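Local atomic coordinates of carbohydrate kinase, FGGY (Novosphingobium aromaticivorans, PDB entry 3H6E), a protein that is probably a sugar kinase of the FGGY family, expected to transfer a phosphate group from ATP to a carbohydrate substrate. Residues Ile304-Val315 with Trp363-Ala374; His334-Leu342 with Gly352-Pro360. All blocks are in the same frame, centred on the assembly; numbering follows the deposited sequence.

Contact 1: residues Ile304-Val315 with Trp363-Ala374; sequences IETLIEIDTRRV and WFERRAAACLYA
Ile-304 faces Ala-370 where the end of helix 300-308 meets the start of helix 363-384; their segments 304-308 and 363-374 run nearly antiparallel, at 168°, with axes 9.9 Å apart. After Ile-308 the chain leaves the helix at Glu-309, with positive phi, and folds back so that Arg-313 and Val-315 also reach the second helix. At the start of that helix, Arg-313 lays its guanidinium flat on Trp-363: the centres are 3.6 Å apart and the planes 17° apart, a stacked cation-pi pair. A bend at chi3 (-76°) turns the group over the six-membered ring while CD lies over the five-membered one in a CH-pi contact. Ile-310 CD1 lies over the guanidinium's opposite face, toward its rim. Arg-313 NE donates to Ile-308 O (3.1 Å), and Arg-313 NH2 forms a salt bridge with Glu-309 OE1 (2.8 Å). The Glu-309 carboxylate stands at the edge of the indole, nearly perpendicular to it, beside CH2. Farther along, the aliphatic part of Arg-367 crosses Ile-308 at about a right angle, Arg-367 CG to Ile-308 CG2 at 3.5 Å. Val-315 sets CB against Cys-371 SG (3.4 Å), and Ile-304 CD1 reaches Ala-374 CB (4.1 Å). The interface thus illustrates how a helix and the chain folding back after it can pack jointly on one helix: Arg-367 threads its stem among apolar groups and meets Asp-320 with its charge, while stack, salt bridge and Ile-308 carbonyl hold the Arg-313 guanidinium flat on the indole and limit its turning.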
loop_
_atom_site.group_PDB
_atom_site.type_symbol
_atom_site.label_atom_id
_atom_site.label_comp_id
_atom_site.label_asym_id
_atom_site.label_seq_id
_atom_site.Cartn_x
_atom_site.Cartn_y
_atom_site.Cartn_z
ATOM N N ILE A 304 -10.388 -14.331 -8.117
ATOM C CA ILE A 304 -11.725 -14.587 -7.611
ATOM C C ILE A 304 -12.783 -14.070 -8.591
ATOM O O ILE A 304 -13.752 -14.766 -8.894
ATOM C CB ILE A 304 -11.925 -13.948 -6.225
ATOM C CG1 ILE A 304 -11.058 -14.666 -5.183
ATOM C CG2 ILE A 304 -13.391 -13.986 -5.832
ATOM C CD1 ILE A 304 -11.215 -14.143 -3.761
ATOM N N GLU A 305 -12.578 -12.854 -9.093
ATOM C CA GLU A 305 -13.525 -12.229 -10.011
ATOM C C GLU A 305 -13.623 -12.993 -11.326
ATOM O O GLU A 305 -14.684 -13.042 -11.944
ATOM C CB GLU A 305 -13.135 -10.779 -10.291
ATOM C CG GLU A 305 -14.239 -9.973 -10.954
ATOM C CD GLU A 305 -13.704 -8.846 -11.814
ATOM O OE1 GLU A 305 -13.845 -7.672 -11.408
ATOM O OE2 GLU A 305 -13.138 -9.138 -12.893
ATOM N N THR A 306 -12.510 -13.575 -11.760
ATOM C CA THR A 306 -12.534 -14.421 -12.942
ATOM C C THR A 306 -13.506 -15.566 -12.692
ATOM O O THR A 306 -14.305 -15.916 -13.560
ATOM C CB THR A 306 -11.145 -14.995 -13.269
ATOM O OG1 THR A 306 -10.178 -13.937 -13.295
ATOM C CG2 THR A 306 -11.161 -15.700 -14.621
ATOM N N LEU A 307 -13.441 -16.129 -11.487
ATOM C CA LEU A 307 -14.283 -17.261 -11.104
ATOM C C LEU A 307 -15.767 -16.912 -10.975
ATOM O O LEU A 307 -16.620 -17.625 -11.493
ATOM C CB LEU A 307 -13.795 -17.882 -9.790
ATOM C CG LEU A 307 -12.651 -18.900 -9.814
ATOM C CD1 LEU A 307 -12.547 -19.548 -11.185
ATOM C CD2 LEU A 307 -11.331 -18.262 -9.410
ATOM N N ILE A 308 -16.078 -15.826 -10.275
ATOM C CA ILE A 308 -17.473 -15.477 -10.003
ATOM C C ILE A 308 -18.081 -14.538 -11.049
ATOM O O ILE A 308 -19.270 -14.226 -10.997
ATOM C CB ILE A 308 -17.663 -14.916 -8.574
ATOM C CG1 ILE A 308 -16.653 -13.810 -8.282
ATOM C CG2 ILE A 308 -17.529 -16.027 -7.547
ATOM C CD1 ILE A 308 -17.107 -12.443 -8.714
ATOM N N GLU A 309 -17.250 -14.085 -11.984
ATOM C CA GLU A 309 -17.707 -13.361 -13.171
ATOM C C GLU A 309 -18.231 -11.942 -12.928
ATOM O O GLU A 309 -17.760 -10.997 -13.559
ATOM C CB GLU A 309 -18.742 -14.191 -13.939
ATOM C CG GLU A 309 -18.206 -15.529 -14.437
ATOM C CD GLU A 309 -19.244 -16.336 -15.201
ATOM O OE1 GLU A 309 -20.380 -15.846 -15.376
ATOM O OE2 GLU A 309 -18.922 -17.467 -15.629
ATOM N N ILE A 310 -19.194 -11.786 -12.022
ATOM C CA ILE A 310 -19.868 -10.498 -11.856
ATOM C C ILE A 310 -19.997 -10.046 -10.400
ATOM O O ILE A 310 -20.015 -10.866 -9.484
ATOM C CB ILE A 310 -21.275 -10.513 -12.510
ATOM C CG1 ILE A 310 -22.120 -11.655 -11.942
ATOM C CG2 ILE A 310 -21.170 -10.640 -14.026
ATOM C CD1 ILE A 310 -23.461 -11.809 -12.622
ATOM N N ASP A 311 -20.100 -8.732 -10.208
ATOM C CA ASP A 311 -20.226 -8.134 -8.878
ATOM C C ASP A 311 -21.309 -8.816 -8.053
ATOM O O ASP A 311 -21.250 -8.845 -6.822
ATOM C CB ASP A 311 -20.573 -6.647 -8.989
ATOM C CG ASP A 311 -19.404 -5.800 -9.452
ATOM O OD1 ASP A 311 -19.388 -4.593 -9.125
ATOM O OD2 ASP A 311 -18.505 -6.332 -10.136
ATOM N N THR A 312 -22.304 -9.350 -8.748
ATOM C CA THR A 312 -23.474 -9.947 -8.120
ATOM C C THR A 312 -23.151 -11.224 -7.341
ATOM O O THR A 312 -23.924 -11.658 -6.484
ATOM C CB THR A 312 -24.567 -10.216 -9.181
ATOM O OG1 THR A 312 -25.446 -9.087 -9.245
ATOM C CG2 THR A 312 -25.371 -11.464 -8.847
ATOM N N ARG A 313 -21.998 -11.818 -7.629
ATOM C CA ARG A 313 -21.612 -13.064 -6.980
ATOM C C ARG A 313 -20.290 -12.918 -6.218
ATOM O O ARG A 313 -19.594 -13.899 -5.952
ATOM C CB ARG A 313 -21.563 -14.201 -8.007
ATOM C CG ARG A 313 -22.873 -14.363 -8.771
ATOM C CD ARG A 313 -22.910 -15.636 -9.601
ATOM N NE ARG A 313 -22.117 -15.516 -10.819
ATOM C CZ ARG A 313 -22.628 -15.336 -12.035
ATOM N NH1 ARG A 313 -23.942 -15.266 -12.206
ATOM N NH2 ARG A 313 -21.822 -15.236 -13.085
ATOM N N ARG A 314 -19.953 -11.680 -5.866
ATOM C CA ARG A 314 -18.806 -11.409 -5.003
ATOM C C ARG A 314 -18.927 -12.193 -3.700
ATOM O O ARG A 314 -19.977 -12.188 -3.059
ATOM C CB ARG A 314 -18.709 -9.914 -4.696
ATOM C CG ARG A 314 -17.834 -9.117 -5.647
ATOM C CD ARG A 314 -17.936 -7.632 -5.333
ATOM N NE ARG A 314 -16.683 -6.919 -5.568
ATOM C CZ ARG A 314 -16.418 -6.201 -6.655
ATOM N NH1 ARG A 314 -17.323 -6.098 -7.620
ATOM N NH2 ARG A 314 -15.250 -5.581 -6.777
ATOM N N VAL A 315 -17.846 -12.854 -3.303
ATOM C CA VAL A 315 -17.865 -13.731 -2.136
ATOM C C VAL A 315 -17.921 -12.996 -0.794
ATOM O O VAL A 315 -17.950 -13.631 0.260
ATOM C CB VAL A 315 -16.645 -14.662 -2.121
ATOM C CG1 VAL A 315 -16.594 -15.489 -3.397
ATOM C CG2 VAL A 315 -15.367 -13.849 -1.937
ATOM N N TRP A 363 -23.241 -22.139 -7.821
ATOM C CA TRP A 363 -22.456 -20.950 -7.516
ATOM C C TRP A 363 -21.919 -20.909 -6.087
ATOM O O TRP A 363 -20.751 -20.605 -5.875
ATOM C CB TRP A 363 -23.248 -19.677 -7.836
ATOM C CG TRP A 363 -23.221 -19.342 -9.294
ATOM C CD1 TRP A 363 -24.260 -19.418 -10.177
ATOM C CD2 TRP A 363 -22.087 -18.898 -10.045
ATOM N NE1 TRP A 363 -23.844 -19.037 -11.430
ATOM C CE2 TRP A 363 -22.513 -18.714 -11.376
ATOM C CE3 TRP A 363 -20.753 -18.634 -9.720
ATOM C CZ2 TRP A 363 -21.650 -18.282 -12.382
ATOM C CZ3 TRP A 363 -19.901 -18.201 -10.717
ATOM C CH2 TRP A 363 -20.352 -18.032 -12.034
ATOM N N PHE A 364 -22.766 -21.218 -5.113
ATOM C CA PHE A 364 -22.352 -21.153 -3.716
ATOM C C PHE A 364 -21.141 -22.031 -3.424
ATOM O O PHE A 364 -20.230 -21.621 -2.708
ATOM C CB PHE A 364 -23.511 -21.508 -2.784
ATOM C CG PHE A 364 -24.475 -20.381 -2.570
ATOM C CD1 PHE A 364 -25.604 -20.257 -3.359
ATOM C CD2 PHE A 364 -24.244 -19.437 -1.585
ATOM C CE1 PHE A 364 -26.491 -19.215 -3.163
ATOM C CE2 PHE A 364 -25.122 -18.390 -1.387
ATOM C CZ PHE A 364 -26.247 -18.280 -2.175
ATOM N N GLU A 365 -21.130 -23.236 -3.984
ATOM C CA GLU A 365 -20.020 -24.155 -3.767
ATOM C C GLU A 365 -18.802 -23.741 -4.579
ATOM O O GLU A 365 -17.666 -24.007 -4.191
ATOM C CB GLU A 365 -20.422 -25.590 -4.109
ATOM C CG GLU A 365 -21.410 -26.202 -3.133
ATOM C CD GLU A 365 -21.567 -27.699 -3.324
ATOM O OE1 GLU A 365 -20.908 -28.257 -4.227
ATOM O OE2 GLU A 365 -22.349 -28.315 -2.566
ATOM N N ARG A 366 -19.045 -23.089 -5.711
ATOM C CA ARG A 366 -17.957 -22.581 -6.530
ATOM C C ARG A 366 -17.421 -21.298 -5.898
ATOM O O ARG A 366 -16.217 -21.054 -5.886
ATOM C CB ARG A 366 -18.428 -22.337 -7.968
ATOM C CG ARG A 366 -17.465 -22.873 -9.020
ATOM C CD ARG A 366 -17.930 -22.598 -10.448
ATOM N NE ARG A 366 -19.276 -23.100 -10.703
ATOM C CZ ARG A 366 -19.709 -23.500 -11.895
ATOM N NH1 ARG A 366 -18.896 -23.473 -12.946
ATOM N NH2 ARG A 366 -20.954 -23.939 -12.036
ATOM N N ARG A 367 -18.330 -20.497 -5.351
ATOM C CA ARG A 367 -17.973 -19.250 -4.686
ATOM C C ARG A 367 -17.264 -19.511 -3.358
ATOM O O ARG A 367 -16.390 -18.749 -2.944
ATOM C CB ARG A 367 -19.218 -18.393 -4.448
ATOM C CG ARG A 367 -19.852 -17.825 -5.707
ATOM C CD ARG A 367 -20.571 -16.528 -5.393
ATOM N NE ARG A 367 -21.735 -16.727 -4.538
ATOM C CZ ARG A 367 -22.241 -15.793 -3.738
ATOM N NH1 ARG A 367 -21.673 -14.597 -3.668
ATOM N NH2 ARG A 367 -23.309 -16.057 -2.996
ATOM N N ALA A 368 -17.656 -20.586 -2.685
ATOM C CA ALA A 368 -17.037 -20.948 -1.420
ATOM C C ALA A 368 -15.631 -21.482 -1.670
ATOM O O ALA A 368 -14.691 -21.155 -0.945
ATOM C CB ALA A 368 -17.882 -21.976 -0.690
ATOM N N ALA A 369 -15.495 -22.296 -2.712
ATOM C CA ALA A 369 -14.211 -22.894 -3.059
ATOM C C ALA A 369 -13.210 -21.839 -3.519
ATOM O O ALA A 369 -12.004 -21.999 -3.343
ATOM C CB ALA A 369 -14.393 -23.957 -4.130
ATOM N N ALA A 370 -13.716 -20.765 -4.114
ATOM C CA ALA A 370 -12.860 -19.671 -4.554
ATOM C C ALA A 370 -12.177 -19.030 -3.348
ATOM O O ALA A 370 -11.005 -18.664 -3.408
ATOM C CB ALA A 370 -13.670 -18.635 -5.331
ATOM N N CYS A 371 -12.921 -18.906 -2.254
ATOM C CA CYS A 371 -12.393 -18.341 -1.018
ATOM C C CYS A 371 -11.313 -19.225 -0.404
ATOM O O CYS A 371 -10.455 -18.742 0.334
ATOM C CB CYS A 371 -13.516 -18.134 -0.007
ATOM S SG CYS A 371 -14.748 -16.928 -0.497
ATOM N N LEU A 372 -11.361 -20.518 -0.706
ATOM C CA LEU A 372 -10.377 -21.458 -0.175
ATOM C C LEU A 372 -9.063 -21.344 -0.926
ATOM O O LEU A 372 -7.991 -21.361 -0.325
ATOM C CB LEU A 372 -10.890 -22.900 -0.253
ATOM C CG LEU A 372 -12.091 -23.272 0.622
ATOM C CD1 LEU A 372 -12.221 -24.791 0.727
ATOM C CD2 LEU A 372 -11.978 -22.644 2.003
ATOM N N TYR A 373 -9.160 -21.231 -2.247
ATOM C CA TYR A 373 -7.992 -21.113 -3.112
ATOM C C TYR A 373 -7.170 -19.870 -2.769
ATOM O O TYR A 373 -5.941 -19.878 -2.872
ATOM C CB TYR A 373 -8.429 -21.082 -4.583
ATOM C CG TYR A 373 -7.385 -20.534 -5.532
ATOM C CD1 TYR A 373 -6.396 -21.354 -6.059
ATOM C CD2 TYR A 373 -7.390 -19.195 -5.900
ATOM C CE1 TYR A 373 -5.440 -20.852 -6.925
ATOM C CE2 TYR A 373 -6.440 -18.687 -6.763
ATOM C CZ TYR A 373 -5.471 -19.519 -7.274
ATOM O OH TYR A 373 -4.522 -19.018 -8.132
ATOM N N ALA A 374 -7.855 -18.806 -2.361
ATOM C CA ALA A 374 -7.189 -17.553 -2.026
ATOM C C ALA A 374 -6.531 -17.652 -0.654
ATOM O O ALA A 374 -5.533 -16.984 -0.383
ATOM C CB ALA A 374 -8.176 -16.390 -2.076
#

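Contact 2: residues His334-Leu342 with Gly352-Pro360; sequences HGRMILPTL and GRFAWINRP
Ile-338 lies over one face of the Trp-356 indole, its CG1 3.4 Å from the centroid of the six-membered ring in a CH-pi contact, while Arg-359 CD rests on the opposite face. The Phe-354 ring takes Leu-342 CD2 over a face and Ile-338 CG2 at its edge, with Ile-338 CG2 3.6 Å from Phe-354 CE1; chi1 of 165° swings this ring away from its own backbone N and beside Leu-342. The Arg-336 guanidinium has His-334 CB over one face and Asn-358 O at its edge. With an alanine in place of Trp-356, Ile-338 CG1 and Arg-359 CD would probably both lose the indole that lies between them, and a gap would open there. Strands 337-339 and 355-357 form an antiparallel ribbon. Met-337 (selenomethionine) with Ile-357 and Leu-339 with Ala-355 are hydrogen-bonded pairs; Leu-339 N to Ala-355 O measures 2.8 Å. On the face carrying these four residues, Met-337 CE meets Ile-357 CD1 at 3.7 Å. Beyond the strands, Asn-358 ND2 donates to His-334 O (2.7 Å), nearly along the C=O axis and in its own amide plane, next to the Schellman motif at Gly-335 that ends helix 328-333. Backbone acceptors Arg-336 O and Ile-338 O are taken by Tyr-460 OH and Trp-464 NE1 of helix 457-468, so the ribbon's polar backbone is probably satisfied partly by that helix, while rings and aliphatic chains pack over it.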
loop_
_atom_site.group_PDB
_atom_site.type_symbol
_atom_site.label_atom_id
_atom_site.label_comp_id
_atom_site.label_asym_id
_atom_site.label_seq_id
_atom_site.Cartn_x
_atom_site.Cartn_y
_atom_site.Cartn_z
ATOM N N HIS A 334 -15.483 -33.481 -0.992
ATOM C CA HIS A 334 -15.479 -33.999 -2.356
ATOM C C HIS A 334 -14.202 -33.617 -3.092
ATOM O O HIS A 334 -14.028 -33.953 -4.262
ATOM C CB HIS A 334 -16.704 -33.525 -3.141
ATOM C CG HIS A 334 -17.942 -34.320 -2.866
ATOM N ND1 HIS A 334 -19.063 -33.772 -2.282
ATOM C CD2 HIS A 334 -18.232 -35.623 -3.089
ATOM C CE1 HIS A 334 -19.994 -34.701 -2.161
ATOM N NE2 HIS A 334 -19.516 -35.834 -2.643
ATOM N N GLY A 335 -13.312 -32.914 -2.400
ATOM C CA GLY A 335 -12.052 -32.501 -2.991
ATOM C C GLY A 335 -12.236 -31.530 -4.141
ATOM O O GLY A 335 -11.412 -31.472 -5.054
ATOM N N ARG A 336 -13.324 -30.766 -4.097
ATOM C CA ARG A 336 -13.590 -29.755 -5.114
ATOM C C ARG A 336 -12.661 -28.567 -4.906
ATOM O O ARG A 336 -12.780 -27.854 -3.909
ATOM C CB ARG A 336 -15.042 -29.279 -5.040
ATOM C CG ARG A 336 -16.088 -30.377 -5.106
ATOM C CD ARG A 336 -17.453 -29.781 -5.435
ATOM N NE ARG A 336 -18.554 -30.640 -5.011
ATOM C CZ ARG A 336 -18.962 -31.711 -5.681
ATOM N NH1 ARG A 336 -18.350 -32.058 -6.804
ATOM N NH2 ARG A 336 -19.975 -32.437 -5.223
HETATM N N MSE A 337 -11.741 -28.342 -5.840
HETATM C CA MSE A 337 -10.758 -27.279 -5.650
HETATM C C MSE A 337 -10.208 -26.638 -6.931
HETATM O O MSE A 337 -10.483 -27.092 -8.044
HETATM C CB MSE A 337 -9.609 -27.795 -4.790
HETATM C CG MSE A 337 -8.760 -28.830 -5.484
HETATM SE SE MSE A 337 -7.535 -29.685 -4.244
HETATM C CE MSE A 337 -6.178 -30.228 -5.533
ATOM N N ILE A 338 -9.421 -25.579 -6.739
ATOM C CA ILE A 338 -8.876 -24.763 -7.824
ATOM C C ILE A 338 -7.357 -24.714 -7.751
ATOM O O ILE A 338 -6.795 -24.454 -6.691
ATOM C CB ILE A 338 -9.371 -23.309 -7.712
ATOM C CG1 ILE A 338 -10.897 -23.256 -7.648
ATOM C CG2 ILE A 338 -8.825 -22.460 -8.859
ATOM C CD1 ILE A 338 -11.439 -21.935 -7.126
ATOM N N LEU A 339 -6.691 -24.941 -8.878
ATOM C CA LEU A 339 -5.235 -24.855 -8.930
ATOM C C LEU A 339 -4.769 -23.528 -9.538
ATOM O O LEU A 339 -5.348 -23.051 -10.512
ATOM C CB LEU A 339 -4.662 -26.032 -9.717
ATOM C CG LEU A 339 -5.170 -27.420 -9.319
ATOM C CD1 LEU A 339 -4.388 -28.495 -10.048
ATOM C CD2 LEU A 339 -5.084 -27.630 -7.818
ATOM N N PRO A 340 -3.722 -22.927 -8.950
ATOM C CA PRO A 340 -3.099 -21.682 -9.422
ATOM C C PRO A 340 -2.442 -21.881 -10.784
ATOM O O PRO A 340 -2.009 -22.993 -11.073
ATOM C CB PRO A 340 -2.017 -21.410 -8.370
ATOM C CG PRO A 340 -2.426 -22.198 -7.171
ATOM C CD PRO A 340 -3.095 -23.421 -7.714
ATOM N N THR A 341 -2.351 -20.830 -11.596
ATOM C CA THR A 341 -2.830 -19.502 -11.232
ATOM C C THR A 341 -3.760 -18.957 -12.309
ATOM O O THR A 341 -3.732 -19.410 -13.455
ATOM C CB THR A 341 -1.658 -18.508 -11.077
ATOM O OG1 THR A 341 -2.154 -17.248 -10.607
ATOM C CG2 THR A 341 -0.960 -18.297 -12.409
ATOM N N LEU A 342 -4.572 -17.972 -11.942
ATOM C CA LEU A 342 -5.478 -17.339 -12.895
ATOM C C LEU A 342 -4.938 -15.998 -13.397
ATOM O O LEU A 342 -5.580 -15.328 -14.202
ATOM C CB LEU A 342 -6.877 -17.175 -12.291
ATOM C CG LEU A 342 -7.585 -18.489 -11.948
ATOM C CD1 LEU A 342 -7.262 -18.921 -10.520
ATOM C CD2 LEU A 342 -9.091 -18.367 -12.142
ATOM N N GLY A 352 1.724 -21.350 -12.531
ATOM C CA GLY A 352 0.865 -22.461 -12.162
ATOM C C GLY A 352 -0.209 -22.664 -13.215
ATOM O O GLY A 352 -0.970 -21.744 -13.518
ATOM N N ARG A 353 -0.268 -23.858 -13.795
ATOM C CA ARG A 353 -1.304 -24.141 -14.780
ATOM C C ARG A 353 -2.661 -24.266 -14.100
ATOM O O ARG A 353 -2.944 -25.259 -13.436
ATOM C CB ARG A 353 -1.006 -25.417 -15.570
ATOM C CG ARG A 353 -2.176 -25.845 -16.454
ATOM C CD ARG A 353 -2.178 -27.344 -16.717
ATOM N NE ARG A 353 -3.536 -27.868 -16.866
ATOM C CZ ARG A 353 -4.116 -28.138 -18.032
ATOM N NH1 ARG A 353 -3.458 -27.943 -19.168
ATOM N NH2 ARG A 353 -5.356 -28.612 -18.061
ATOM N N PHE A 354 -3.494 -23.246 -14.269
ATOM C CA PHE A 354 -4.832 -23.236 -13.693
ATOM C C PHE A 354 -5.607 -24.506 -14.039
ATOM O O PHE A 354 -5.391 -25.107 -15.093
ATOM C CB PHE A 354 -5.599 -22.006 -14.182
ATOM C CG PHE A 354 -7.078 -22.080 -13.942
ATOM C CD1 PHE A 354 -7.590 -21.978 -12.658
ATOM C CD2 PHE A 354 -7.957 -22.244 -15.000
ATOM C CE1 PHE A 354 -8.952 -22.048 -12.432
ATOM C CE2 PHE A 354 -9.321 -22.311 -14.783
ATOM C CZ PHE A 354 -9.819 -22.213 -13.494
ATOM N N ALA A 355 -6.513 -24.904 -13.148
ATOM C CA ALA A 355 -7.386 -26.049 -13.389
ATOM C C ALA A 355 -8.350 -26.290 -12.233
ATOM O O ALA A 355 -8.012 -26.071 -11.073
ATOM C CB ALA A 355 -6.562 -27.302 -13.654
ATOM N N TRP A 356 -9.555 -26.745 -12.562
ATOM C CA TRP A 356 -10.508 -27.184 -11.552
ATOM C C TRP A 356 -10.286 -28.659 -11.242
ATOM O O TRP A 356 -9.584 -29.363 -11.970
ATOM C CB TRP A 356 -11.943 -26.994 -12.041
ATOM C CG TRP A 356 -12.564 -25.681 -11.685
ATOM C CD1 TRP A 356 -12.800 -24.632 -12.524
ATOM C CD2 TRP A 356 -13.046 -25.283 -10.399
ATOM N NE1 TRP A 356 -13.397 -23.604 -11.838
ATOM C CE2 TRP A 356 -13.558 -23.979 -10.530
ATOM C CE3 TRP A 356 -13.093 -25.902 -9.149
ATOM C CZ2 TRP A 356 -14.108 -23.283 -9.458
ATOM C CZ3 TRP A 356 -13.640 -25.211 -8.087
ATOM C CH2 TRP A 356 -14.139 -23.915 -8.246
ATOM N N ILE A 357 -10.893 -29.121 -10.158
ATOM C CA ILE A 357 -10.915 -30.540 -9.832
ATOM C C ILE A 357 -12.224 -30.840 -9.124
ATOM O O ILE A 357 -12.492 -30.317 -8.041
ATOM C CB ILE A 357 -9.731 -30.945 -8.952
ATOM C CG1 ILE A 357 -8.451 -31.000 -9.787
ATOM C CG2 ILE A 357 -9.993 -32.292 -8.306
ATOM C CD1 ILE A 357 -7.202 -31.239 -8.976
ATOM N N ASN A 358 -13.045 -31.676 -9.748
ATOM C CA ASN A 358 -14.409 -31.863 -9.284
ATOM C C ASN A 358 -15.064 -30.493 -9.165
ATOM O O ASN A 358 -15.436 -30.050 -8.076
ATOM C CB ASN A 358 -14.434 -32.603 -7.946
ATOM C CG ASN A 358 -13.634 -33.892 -7.981
ATOM O OD1 ASN A 358 -13.293 -34.398 -9.052
ATOM N ND2 ASN A 358 -13.328 -34.430 -6.807
ATOM N N ARG A 359 -15.171 -29.814 -10.301
ATOM C CA ARG A 359 -15.779 -28.494 -10.350
ATOM C C ARG A 359 -17.223 -28.557 -9.876
ATOM O O ARG A 359 -18.013 -29.350 -10.382
ATOM C CB ARG A 359 -15.686 -27.925 -11.770
ATOM C CG ARG A 359 -16.747 -26.897 -12.132
ATOM C CD ARG A 359 -16.123 -25.746 -12.906
ATOM N NE ARG A 359 -16.965 -25.258 -13.995
ATOM C CZ ARG A 359 -16.567 -25.180 -15.261
ATOM N NH1 ARG A 359 -15.335 -25.550 -15.596
ATOM N NH2 ARG A 359 -17.391 -24.721 -16.195
ATOM N N PRO A 360 -17.566 -27.729 -8.880
ATOM C CA PRO A 360 -18.953 -27.676 -8.410
ATOM C C PRO A 360 -19.800 -27.066 -9.513
ATOM O O PRO A 360 -19.295 -26.251 -10.285
ATOM C CB PRO A 360 -18.890 -26.729 -7.203
ATOM C CG PRO A 360 -17.426 -26.539 -6.905
ATOM C CD PRO A 360 -16.715 -26.741 -8.201
#

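How the contacts relate
The centres of contacts 1 and 2 lie 12 Å apart, and the chain passes from strand 355-357 through Pro-360 straight into helix 363-384. That helix therefore serves both: one side receives 304-315, another the ribbon, where Tyr-373 CD1 comes within 3.2 Å of Ile-338 O. Glu-303, just before contact 1, ties them further by bonding both Tyr-373 OH and Leu-342 N. The charges at the junction are mixed: Glu-365 makes a long, weak ion pair with Arg-336, whereas Arg-359 and Arg-366 bring like charges close. The centres of contacts 1 and 2 lie about 24 and 29 Å from the centre of the chain, respectively, in the C-terminal FGGY domain; FGGY kinases generally bind substrates in the cleft between domains.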